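Local coordinates for tail protein, 43 kDa (Neisseria meningitidis MC58, PDB 3D37) that is a phage-type tail protein of undetermined function, probably a baseplate component, with domains resembling those of Mu gpP-like and gp44-like baseplate proteins, at residues 286-289 and 293-296; 189-194 and 198-203; 58-61 and 66-69. One frame throughout, in Å; residues are numbered along the deposited sequence.

Contact 1. Residues 286-289 and 293-296; sequences GHKT and VLWQ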
ATOM      1  N   GLY A 286     -20.456  -7.890 -15.391  1.00 28.45           N
ATOM      2  CA  GLY A 286     -21.040  -7.660 -16.750  1.00 28.67           C
ATOM      3  C   GLY A 286     -21.696  -6.295 -16.900  1.00 28.63           C
ATOM      4  O   GLY A 286     -21.677  -5.460 -15.970  1.00 28.51           O
ATOM      5  N   HIS A 287     -22.294  -6.107 -18.076  1.00 27.05           N
ATOM      6  CA  HIS A 287     -23.025  -4.943 -18.490  1.00 27.43           C
ATOM      7  C   HIS A 287     -24.461  -5.202 -18.959  1.00 27.41           C
ATOM      8  O   HIS A 287     -25.194  -4.265 -19.220  1.00 25.65           O
ATOM      9  CB  HIS A 287     -22.275  -4.234 -19.594  1.00 27.49           C
ATOM     10  CG  HIS A 287     -20.955  -3.684 -19.140  1.00 27.55           C
ATOM     11  ND1 HIS A 287     -19.906  -3.477 -20.002  1.00 29.74           N
ATOM     12  CD2 HIS A 287     -20.494  -3.376 -17.908  1.00 22.71           C
ATOM     13  CE1 HIS A 287     -18.863  -3.040 -19.323  1.00 25.84           C
ATOM     14  NE2 HIS A 287     -19.217  -2.920 -18.063  1.00 29.06           N
ATOM     15  N   LYS A 288     -24.855  -6.483 -19.029  1.00 27.09           N
ATOM     16  CA  LYS A 288     -26.181  -6.884 -19.532  1.00 28.28           C
ATOM     17  C   LYS A 288     -26.926  -7.731 -18.534  1.00 28.54           C
ATOM     18  O   LYS A 288     -26.332  -8.466 -17.799  1.00 27.15           O
ATOM     19  CB  LYS A 288     -26.038  -7.700 -20.792  1.00 28.31           C
ATOM     20  CG  LYS A 288     -25.691  -6.844 -21.955  1.00 29.49           C
ATOM     21  CD  LYS A 288     -25.218  -7.652 -23.154  1.00 27.50           C
ATOM     22  CE  LYS A 288     -25.174  -6.733 -24.373  1.00 33.09           C
ATOM     23  NZ  LYS A 288     -24.633  -7.355 -25.665  1.00 34.10           N
ATOM     24  N   THR A 289     -28.231  -7.588 -18.520  1.00 29.27           N
ATOM     25  CA  THR A 289     -29.073  -8.588 -17.902  1.00 31.36           C
ATOM     26  C   THR A 289     -28.937  -9.967 -18.584  1.00 31.99           C
ATOM     27  O   THR A 289     -28.448 -10.101 -19.693  1.00 29.46           O
ATOM     28  CB  THR A 289     -30.529  -8.230 -18.003  1.00 30.73           C
ATOM     29  OG1 THR A 289     -30.964  -8.377 -19.380  1.00 31.58           O
ATOM     30  CG2 THR A 289     -30.785  -6.813 -17.497  1.00 29.24           C
ATOM     31  N   VAL A 293     -30.109  -7.331 -22.112  1.00 28.07           N
ATOM     32  CA  VAL A 293     -30.434  -5.866 -22.100  1.00 27.94           C
ATOM     33  C   VAL A 293     -29.287  -5.124 -21.363  1.00 27.88           C
ATOM     34  O   VAL A 293     -28.945  -5.473 -20.228  1.00 26.91           O
ATOM     35  CB  VAL A 293     -31.826  -5.584 -21.448  1.00 27.16           C
ATOM     36  CG1 VAL A 293     -32.118  -4.106 -21.313  1.00 29.73           C
ATOM     37  CG2 VAL A 293     -33.014  -6.278 -22.249  1.00 25.68           C
ATOM     38  N   LEU A 294     -28.681  -4.158 -22.045  1.00 27.74           N
ATOM     39  CA  LEU A 294     -27.756  -3.224 -21.440  1.00 28.34           C
ATOM     40  C   LEU A 294     -28.427  -2.422 -20.318  1.00 27.68           C
ATOM     41  O   LEU A 294     -29.426  -1.823 -20.534  1.00 27.48           O
ATOM     42  CB  LEU A 294     -27.168  -2.304 -22.494  1.00 28.03           C
ATOM     43  CG  LEU A 294     -26.157  -2.977 -23.394  1.00 27.38           C
ATOM     44  CD1 LEU A 294     -25.966  -2.249 -24.707  1.00 28.60           C
ATOM     45  CD2 LEU A 294     -24.811  -3.196 -22.694  1.00 23.72           C
ATOM     46  N   TRP A 295     -27.833  -2.449 -19.118  1.00 27.86           N
ATOM     47  CA  TRP A 295     -28.321  -1.650 -18.001  1.00 27.00           C
ATOM     48  C   TRP A 295     -28.361  -0.184 -18.452  1.00 26.62           C
ATOM     49  O   TRP A 295     -27.436   0.305 -19.075  1.00 26.26           O
ATOM     50  CB  TRP A 295     -27.423  -1.806 -16.761  1.00 26.18           C
ATOM     51  CG  TRP A 295     -27.316  -3.166 -16.224  1.00 24.81           C
ATOM     52  CD1 TRP A 295     -26.226  -3.968 -16.278  1.00 24.24           C
ATOM     53  CD2 TRP A 295     -28.303  -3.894 -15.496  1.00 24.47           C
ATOM     54  NE1 TRP A 295     -26.458  -5.128 -15.639  1.00 23.32           N
ATOM     55  CE2 TRP A 295     -27.742  -5.138 -15.183  1.00 23.56           C
ATOM     56  CE3 TRP A 295     -29.626  -3.640 -15.130  1.00 24.38           C
ATOM     57  CZ2 TRP A 295     -28.442  -6.111 -14.480  1.00 26.34           C
ATOM     58  CZ3 TRP A 295     -30.309  -4.601 -14.463  1.00 24.09           C
ATOM     59  CH2 TRP A 295     -29.727  -5.801 -14.121  1.00 23.43           C
ATOM     60  N   GLN A 296     -29.449   0.482 -18.132  1.00 27.94           N
ATOM     61  CA  GLN A 296     -29.730   1.830 -18.605  1.00 28.07           C
ATOM     62  C   GLN A 296     -30.724   2.452 -17.662  1.00 27.15           C
ATOM     63  O   GLN A 296     -31.728   1.802 -17.284  1.00 25.99           O
ATOM     64  CB  GLN A 296     -30.361   1.743 -20.003  1.00 28.21           C
ATOM     65  CG  GLN A 296     -30.548   3.079 -20.718  1.00 31.26           C
ATOM     66  CD  GLN A 296     -29.221   3.724 -21.107  1.00 34.70           C
ATOM     67  OE1 GLN A 296     -29.151   4.958 -21.184  1.00 42.16           O
ATOM     68  NE2 GLN A 296     -28.187   2.919 -21.376  1.00 28.46           N
TER
HETATM   69  O   HOH W   1     -24.830  -7.495 -15.593  1.00 24.93           O
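T289 and V293 are joined by two hydrogen bonds. The backbone N of T289 gives one to V293 O at 2.8 Å, and the backbone N of V293 answers with one to T289 OG1 at 3.0 Å. The threonine oxygen reaches that amide because its first torsion (chi1 71°) sets OG1 between the backbone N and the carbonyl carbon; the same OG1 also bonds to the carboxylate of D291 in the intervening turn. Further along, W295 N donates to H287 O at 3.2 Å, a nearly straight bond (166° at the hydrogen). K288 and L294 face each other in a single beta bridge, and two CA-H...O contacts, from K288 to V293 O and from L294 to H287 O, fill in between the amide bonds. Water 1 spans the flank, donating to K288 O and accepting a hydrogen bond from W295 NE1 at 2.9 Å, in the plane of the indole.

The indole turns one face to T289, whose CG2 sits 3.8 Å from the centroid of the W295 six-membered ring, a CH-pi contact directed over the face. T331 and L333 of strand 330-337, with A187 and L189 of strand 187-191, pack against the same tryptophan. The extended K288 chain crosses the L294 isobutyl group obliquely, K288 CG lying 3.8 Å from L294 CD2, before its ammonium group (NZ) forms a salt bridge with D64. The imidazole of H287 faces other neighbours, stacking on Y8 and meeting F321.

The contact thus closes the loop between strands 278-285 and 300-305, and most of its touching residues are buried. Backbone and hydroxyl bonds fix the turn, the water satisfies the indole N-H, and the salt bridge of K288 with D64 ties the loop to the turn of the hairpin 58-63/66-81.

Contact 2. Residues 189-194 and 198-203; sequences LCWSRT and CNIERM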
ATOM      1  N   LEU A 189     -32.477  -9.365  -9.340  1.00 35.59           N
ATOM      2  CA  LEU A 189     -31.142  -9.531  -8.800  1.00 34.74           C
ATOM      3  C   LEU A 189     -31.273  -9.960  -7.348  1.00 34.27           C
ATOM      4  O   LEU A 189     -32.161  -9.517  -6.640  1.00 33.23           O
ATOM      5  CB  LEU A 189     -30.385  -8.246  -8.896  1.00 34.34           C
ATOM      6  CG  LEU A 189     -30.166  -7.668 -10.292  1.00 35.64           C
ATOM      7  CD1 LEU A 189     -29.495  -6.326 -10.136  1.00 32.81           C
ATOM      8  CD2 LEU A 189     -29.343  -8.579 -11.192  1.00 31.70           C
ATOM      9  N   CYS A 190     -30.395 -10.839  -6.909  1.00 35.02           N
ATOM     10  CA  CYS A 190     -30.452 -11.318  -5.537  1.00 36.34           C
ATOM     11  C   CYS A 190     -29.067 -11.452  -4.929  1.00 35.56           C
ATOM     12  O   CYS A 190     -28.050 -11.576  -5.624  1.00 33.56           O
ATOM     13  CB  CYS A 190     -31.281 -12.630  -5.412  1.00 37.51           C
ATOM     14  SG  CYS A 190     -30.591 -14.150  -6.174  1.00 44.19           S
ATOM     15  N   TRP A 191     -29.056 -11.326  -3.607  1.00 36.84           N
ATOM     16  CA  TRP A 191     -27.859 -11.404  -2.792  1.00 38.48           C
ATOM     17  C   TRP A 191     -27.921 -12.669  -1.980  1.00 40.25           C
ATOM     18  O   TRP A 191     -28.922 -12.928  -1.316  1.00 40.61           O
ATOM     19  CB  TRP A 191     -27.769 -10.243  -1.807  1.00 37.49           C
ATOM     20  CG  TRP A 191     -26.724 -10.485  -0.807  1.00 36.49           C
ATOM     21  CD1 TRP A 191     -26.858 -11.139   0.382  1.00 36.57           C
ATOM     22  CD2 TRP A 191     -25.340 -10.160  -0.937  1.00 33.61           C
ATOM     23  NE1 TRP A 191     -25.641 -11.236   1.002  1.00 34.86           N
ATOM     24  CE2 TRP A 191     -24.692 -10.630   0.221  1.00 34.26           C
ATOM     25  CE3 TRP A 191     -24.585  -9.540  -1.923  1.00 34.88           C
ATOM     26  CZ2 TRP A 191     -23.327 -10.460   0.427  1.00 36.10           C
ATOM     27  CZ3 TRP A 191     -23.236  -9.347  -1.719  1.00 35.30           C
ATOM     28  CH2 TRP A 191     -22.613  -9.813  -0.561  1.00 37.65           C
ATOM     29  N   SER A 192     -26.844 -13.446  -2.011  1.00 43.18           N
ATOM     30  CA  SER A 192     -26.715 -14.604  -1.130  1.00 45.35           C
ATOM     31  C   SER A 192     -25.255 -15.029  -0.913  1.00 47.25           C
ATOM     32  O   SER A 192     -24.477 -15.122  -1.858  1.00 47.96           O
ATOM     33  CB  SER A 192     -27.531 -15.776  -1.674  1.00 45.38           C
ATOM     34  OG  SER A 192     -27.416 -16.881  -0.801  1.00 49.51           O
ATOM     35  N   ARG A 193     -24.897 -15.304   0.341  1.00 49.21           N
ATOM     36  CA  ARG A 193     -23.570 -15.841   0.667  1.00 50.48           C
ATOM     37  C   ARG A 193     -23.466 -17.343   0.470  1.00 50.65           C
ATOM     38  O   ARG A 193     -22.387 -17.914   0.621  1.00 51.68           O
ATOM     39  CB  ARG A 193     -23.211 -15.498   2.106  1.00 51.01           C
ATOM     40  CG  ARG A 193     -22.717 -14.074   2.270  1.00 53.54           C
ATOM     41  CD  ARG A 193     -23.108 -13.544   3.643  1.00 55.23           C
ATOM     42  NE  ARG A 193     -22.571 -14.382   4.699  1.00 59.01           N
ATOM     43  CZ  ARG A 193     -22.992 -14.429   5.963  1.00 60.18           C
ATOM     44  NH1 ARG A 193     -24.012 -13.698   6.398  1.00 62.61           N
ATOM     45  NH2 ARG A 193     -22.377 -15.240   6.808  1.00 60.66           N
ATOM     46  N   THR A 194     -24.582 -17.997   0.153  1.00 51.21           N
ATOM     47  CA  THR A 194     -24.596 -19.445  -0.101  1.00 50.82           C
ATOM     48  C   THR A 194     -25.258 -19.838  -1.429  1.00 50.77           C
ATOM     49  O   THR A 194     -24.940 -20.886  -1.993  1.00 49.94           O
ATOM     50  CB  THR A 194     -25.276 -20.210   1.062  1.00 51.00           C
ATOM     51  OG1 THR A 194     -26.653 -19.803   1.189  1.00 52.91           O
ATOM     52  CG2 THR A 194     -24.513 -19.951   2.356  1.00 49.93           C
ATOM     53  N   CYS A 198     -27.227 -16.347  -7.062  1.00 48.14           N
ATOM     54  CA  CYS A 198     -27.302 -14.945  -6.716  1.00 47.25           C
ATOM     55  C   CYS A 198     -26.021 -14.251  -7.080  1.00 45.83           C
ATOM     56  O   CYS A 198     -24.922 -14.631  -6.725  1.00 47.34           O
ATOM     57  CB  CYS A 198     -27.632 -14.722  -5.255  1.00 46.41           C
ATOM     58  SG  CYS A 198     -29.324 -15.128  -4.829  1.00 47.30           S
ATOM     59  N   ASN A 199     -26.218 -13.155  -7.742  1.00 43.83           N
ATOM     60  CA  ASN A 199     -25.255 -12.572  -8.613  1.00 41.52           C
ATOM     61  C   ASN A 199     -24.775 -11.161  -8.159  1.00 40.05           C
ATOM     62  O   ASN A 199     -23.850 -10.603  -8.722  1.00 40.12           O
ATOM     63  CB  ASN A 199     -25.970 -12.520  -9.986  1.00 42.73           C
ATOM     64  CG  ASN A 199     -27.320 -11.667  -9.994  1.00 40.92           C
ATOM     65  OD1 ASN A 199     -27.254 -10.577 -10.540  1.00 51.66           O
ATOM     66  ND2 ASN A 199     -28.499 -12.174  -9.505  1.00 23.80           N
ATOM     67  N   ILE A 200     -25.428 -10.577  -7.166  1.00 37.32           N
ATOM     68  CA  ILE A 200     -25.007  -9.261  -6.634  1.00 36.46           C
ATOM     69  C   ILE A 200     -23.618  -9.423  -5.999  1.00 35.01           C
ATOM     70  O   ILE A 200     -23.437 -10.277  -5.145  1.00 31.85           O
ATOM     71  CB  ILE A 200     -26.041  -8.716  -5.604  1.00 35.89           C
ATOM     72  CG1 ILE A 200     -27.339  -8.341  -6.321  1.00 34.83           C
ATOM     73  CG2 ILE A 200     -25.500  -7.539  -4.830  1.00 34.86           C
ATOM     74  CD1 ILE A 200     -28.528  -8.226  -5.374  1.00 35.99           C
ATOM     75  N   GLU A 201     -22.660  -8.623  -6.452  1.00 33.66           N
ATOM     76  CA  GLU A 201     -21.300  -8.615  -5.913  1.00 35.74           C
ATOM     77  C   GLU A 201     -21.103  -7.671  -4.700  1.00 35.64           C
ATOM     78  O   GLU A 201     -20.323  -7.948  -3.798  1.00 33.84           O
ATOM     79  CB  GLU A 201     -20.326  -8.193  -6.988  1.00 34.47           C
ATOM     80  CG  GLU A 201     -20.246  -9.172  -8.135  1.00 39.20           C
ATOM     81  CD  GLU A 201     -19.224  -8.698  -9.169  1.00 43.22           C
ATOM     82  OE1 GLU A 201     -18.770  -7.527  -9.058  1.00 53.80           O
ATOM     83  OE2 GLU A 201     -18.871  -9.481 -10.073  1.00 52.75           O
ATOM     84  N   ARG A 202     -21.896  -6.603  -4.673  1.00 35.33           N
ATOM     85  CA  ARG A 202     -21.780  -5.608  -3.684  1.00 36.74           C
ATOM     86  C   ARG A 202     -23.137  -4.866  -3.590  1.00 35.56           C
ATOM     87  O   ARG A 202     -23.821  -4.578  -4.610  1.00 33.01           O
ATOM     88  CB  ARG A 202     -20.522  -4.824  -4.077  1.00 37.01           C
ATOM     89  CG  ARG A 202     -20.440  -3.512  -3.655  1.00 41.58           C
ATOM     90  CD  ARG A 202     -18.999  -3.003  -3.457  1.00 44.19           C
ATOM     91  NE  ARG A 202     -19.187  -2.255  -2.238  1.00 51.61           N
ATOM     92  CZ  ARG A 202     -18.641  -2.534  -1.061  1.00 53.87           C
ATOM     93  NH1 ARG A 202     -17.716  -3.470  -0.956  1.00 53.08           N
ATOM     94  NH2 ARG A 202     -19.017  -1.812   0.002  1.00 54.17           N
ATOM     95  N   MET A 203     -23.591  -4.674  -2.359  1.00 35.06           N
ATOM     96  CA  MET A 203     -24.848  -3.978  -2.061  1.00 36.49           C
ATOM     97  C   MET A 203     -24.545  -2.872  -1.029  1.00 35.65           C
ATOM     98  O   MET A 203     -23.959  -3.172   0.025  1.00 35.12           O
ATOM     99  CB  MET A 203     -25.873  -4.974  -1.525  1.00 36.92           C
ATOM    100  CG  MET A 203     -27.258  -4.369  -1.320  1.00 39.75           C
ATOM    101  SD  MET A 203     -28.541  -5.660  -1.297  1.00 44.52           S
ATOM    102  CE  MET A 203     -28.609  -6.084  -2.995  1.00 44.02           C
TER
HETATM  103  O   HOH W   2     -24.750 -12.663  -4.081  1.00 32.16           O
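C190 and C198 are joined by a disulfide, SG to SG 2.1 Å, with a chi3 of -100°; the two half-cystines reach it through different first torsions. S192 CB rests on the bridge, 3.7 Å from C198 SG. Beside it, C190 O receives I200 N at 3.2 Å, and N199 N adds a weak second bond to the same oxygen. N199 holds CG between its backbone N and carbonyl carbon (chi1 59°), which brings its amide across the L189 side chain at about a right angle.

The disulfide pins the turn that leads from strand 187-191 towards strand 202-208. Leading into the latter, E201 and R202 both face T283, a classic beta bulge, and R202 and M203 pair with an antiparallel strand of a second subunit, carrying the sheet across the interface.

W191 swings its indole anti to the backbone N (chi1 168°), so that I200 CG2 comes to the ring edge, 3.6 Å from W191 CE3. K80 and K82 of that second subunit make cation-pi contacts with the indole. I200 CD1 lies against C190 C (3.3 Å) and reaches L189 CB at 4.0 Å. Water 2, over one face of the W191 ring, accepts from S192 N at 3.0 Å and lies 2.9 Å from I200 O, to which it can donate.

Contact 3. Residues 58-61 and 66-69; sequences SCEV and QIVM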
ATOM      1  N   SER A  58     -16.430  14.381 -32.374  1.00 34.25           N
ATOM      2  CA  SER A  58     -17.688  13.748 -32.086  1.00 34.06           C
ATOM      3  C   SER A  58     -17.459  12.265 -31.952  1.00 32.78           C
ATOM      4  O   SER A  58     -16.633  11.707 -32.644  1.00 31.76           O
ATOM      5  CB  SER A  58     -18.677  13.984 -33.224  1.00 34.38           C
ATOM      6  OG  SER A  58     -19.166  15.280 -33.112  1.00 38.01           O
ATOM      7  N   CYS A  59     -18.166  11.622 -31.036  1.00 31.58           N
ATOM      8  CA  CYS A  59     -17.949  10.185 -30.847  1.00 31.05           C
ATOM      9  C   CYS A  59     -19.216   9.444 -30.440  1.00 29.79           C
ATOM     10  O   CYS A  59     -20.196  10.031 -30.048  1.00 29.15           O
ATOM     11  CB  CYS A  59     -16.832   9.919 -29.832  1.00 30.54           C
ATOM     12  SG  CYS A  59     -17.196  10.415 -28.128  1.00 32.76           S
ATOM     13  N   GLU A  60     -19.131   8.137 -30.522  1.00 30.21           N
ATOM     14  CA  GLU A  60     -20.152   7.250 -29.989  1.00 31.12           C
ATOM     15  C   GLU A  60     -19.458   6.205 -29.159  1.00 29.98           C
ATOM     16  O   GLU A  60     -18.357   5.755 -29.489  1.00 30.47           O
ATOM     17  CB  GLU A  60     -20.977   6.613 -31.134  1.00 30.94           C
ATOM     18  CG  GLU A  60     -21.859   7.618 -31.812  1.00 30.64           C
ATOM     19  CD  GLU A  60     -22.357   7.151 -33.194  1.00 34.21           C
ATOM     20  OE1 GLU A  60     -21.630   6.427 -33.864  1.00 36.60           O
ATOM     21  OE2 GLU A  60     -23.484   7.513 -33.606  1.00 36.62           O
ATOM     22  N   VAL A  61     -20.078   5.855 -28.034  1.00 29.42           N
ATOM     23  CA  VAL A  61     -19.551   4.830 -27.200  1.00 27.93           C
ATOM     24  C   VAL A  61     -20.373   3.590 -27.553  1.00 28.61           C
ATOM     25  O   VAL A  61     -21.565   3.657 -27.617  1.00 28.62           O
ATOM     26  CB  VAL A  61     -19.637   5.200 -25.716  1.00 28.17           C
ATOM     27  CG1 VAL A  61     -19.129   3.947 -24.788  1.00 22.78           C
ATOM     28  CG2 VAL A  61     -18.881   6.559 -25.450  1.00 30.05           C
ATOM     29  N   GLN A  66     -23.780  -1.958 -29.945  1.00 34.01           N
ATOM     30  CA  GLN A  66     -24.893  -1.086 -29.583  1.00 34.53           C
ATOM     31  C   GLN A  66     -24.371   0.234 -28.994  1.00 33.59           C
ATOM     32  O   GLN A  66     -23.537   0.252 -28.045  1.00 32.86           O
ATOM     33  CB  GLN A  66     -25.800  -1.804 -28.623  1.00 33.65           C
ATOM     34  CG  GLN A  66     -26.969  -0.987 -28.214  1.00 39.74           C
ATOM     35  CD  GLN A  66     -28.028  -1.817 -27.490  1.00 40.80           C
ATOM     36  OE1 GLN A  66     -27.892  -3.077 -27.337  1.00 51.57           O
ATOM     37  NE2 GLN A  66     -29.066  -1.141 -27.032  1.00 43.72           N
ATOM     38  N   ILE A  67     -24.820   1.325 -29.587  1.00 31.44           N
ATOM     39  CA  ILE A  67     -24.426   2.635 -29.125  1.00 31.76           C
ATOM     40  C   ILE A  67     -25.090   2.879 -27.746  1.00 31.10           C
ATOM     41  O   ILE A  67     -26.309   2.745 -27.603  1.00 29.67           O
ATOM     42  CB  ILE A  67     -24.857   3.723 -30.103  1.00 31.24           C
ATOM     43  CG1 ILE A  67     -24.041   3.599 -31.413  1.00 32.93           C
ATOM     44  CG2 ILE A  67     -24.698   5.108 -29.478  1.00 29.63           C
ATOM     45  CD1 ILE A  67     -24.722   4.286 -32.623  1.00 34.21           C
ATOM     46  N   VAL A  68     -24.272   3.233 -26.749  1.00 29.01           N
ATOM     47  CA  VAL A  68     -24.761   3.532 -25.398  1.00 27.58           C
ATOM     48  C   VAL A  68     -24.693   5.032 -25.048  1.00 27.15           C
ATOM     49  O   VAL A  68     -25.326   5.493 -24.079  1.00 27.48           O
ATOM     50  CB  VAL A  68     -24.063   2.591 -24.312  1.00 28.05           C
ATOM     51  CG1 VAL A  68     -24.274   1.086 -24.674  1.00 28.41           C
ATOM     52  CG2 VAL A  68     -22.561   2.827 -24.180  1.00 24.79           C
ATOM     53  N   MET A  69     -23.973   5.803 -25.849  1.00 26.51           N
ATOM     54  CA  MET A  69     -23.819   7.247 -25.618  1.00 27.13           C
ATOM     55  C   MET A  69     -23.292   7.911 -26.877  1.00 26.60           C
ATOM     56  O   MET A  69     -22.427   7.354 -27.552  1.00 26.59           O
ATOM     57  CB  MET A  69     -22.848   7.526 -24.439  1.00 27.30           C
ATOM     58  CG  MET A  69     -22.863   8.967 -23.865  1.00 27.36           C
ATOM     59  SD  MET A  69     -21.743   9.153 -22.371  1.00 23.27           S
ATOM     60  CE  MET A  69     -22.601   8.135 -21.198  1.00 27.69           C
TER
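E60 meets the opposite strand through both backbone and side chain. E60 CA makes a CA-H...O contact with M69 O, 3.3 Å away. The side chain, extended beyond CG, crosses that of I67, bringing E60 OE2 within 3.6 Å of I67 CD1: the carboxylate lies against a methyl group here, while its other oxygen, OE1, makes a long, weak ion pair with R13.

V61 contributes the largest share of the buried surface. Its N donates to M69 O at 2.8 Å, almost straight (170° at the hydrogen) and in the plane of that carbonyl. Its own O accepts from V68 N at 2.9 Å, with the donor tilted from the carbonyl plane; I67 CA lies 3.4 Å from the same V61 O in a CA-H...O contact. V61 and M69 form an antiparallel hydrogen-bonded pair, their CB atoms 4.2 Å apart on one face of the sheet. V61 CG1, anti to the backbone N (chi1 176°), reaches V68 CG2 at 3.7 Å. The short segments make an angle of 114°, far from straight antiparallel.

This is the beta hairpin of strands 58-63 and 66-81. V61 and M69 touch I27 of strand 24-30, and C59 and M69 pack on F38 of strand 37-42. Strand 10-14 pairs with strand 58-63 through a backbone bond between E60 and R13, and C59 touches its V12 and V14.

From the N terminus, contact 3 comes first, closing the hairpin of strands 58-63 and 66-81 in the GpP-like N-terminal region. Contact 2 follows, where the disulfide closes the turn after strand 187-191, and contact 1 then closes the loop between strands 278-285 and 300-305. Each is complete before the next begins, so none nests or crosses. Contact 1 lies between the others in space: its W295 packs on L189 of contact 2, and its L294 packs on Q66 and V68 of contact 3, joining the N-terminal and C-terminal family regions. Contacts 2 and 3 do not touch; their nearest atoms are about 17 Å apart.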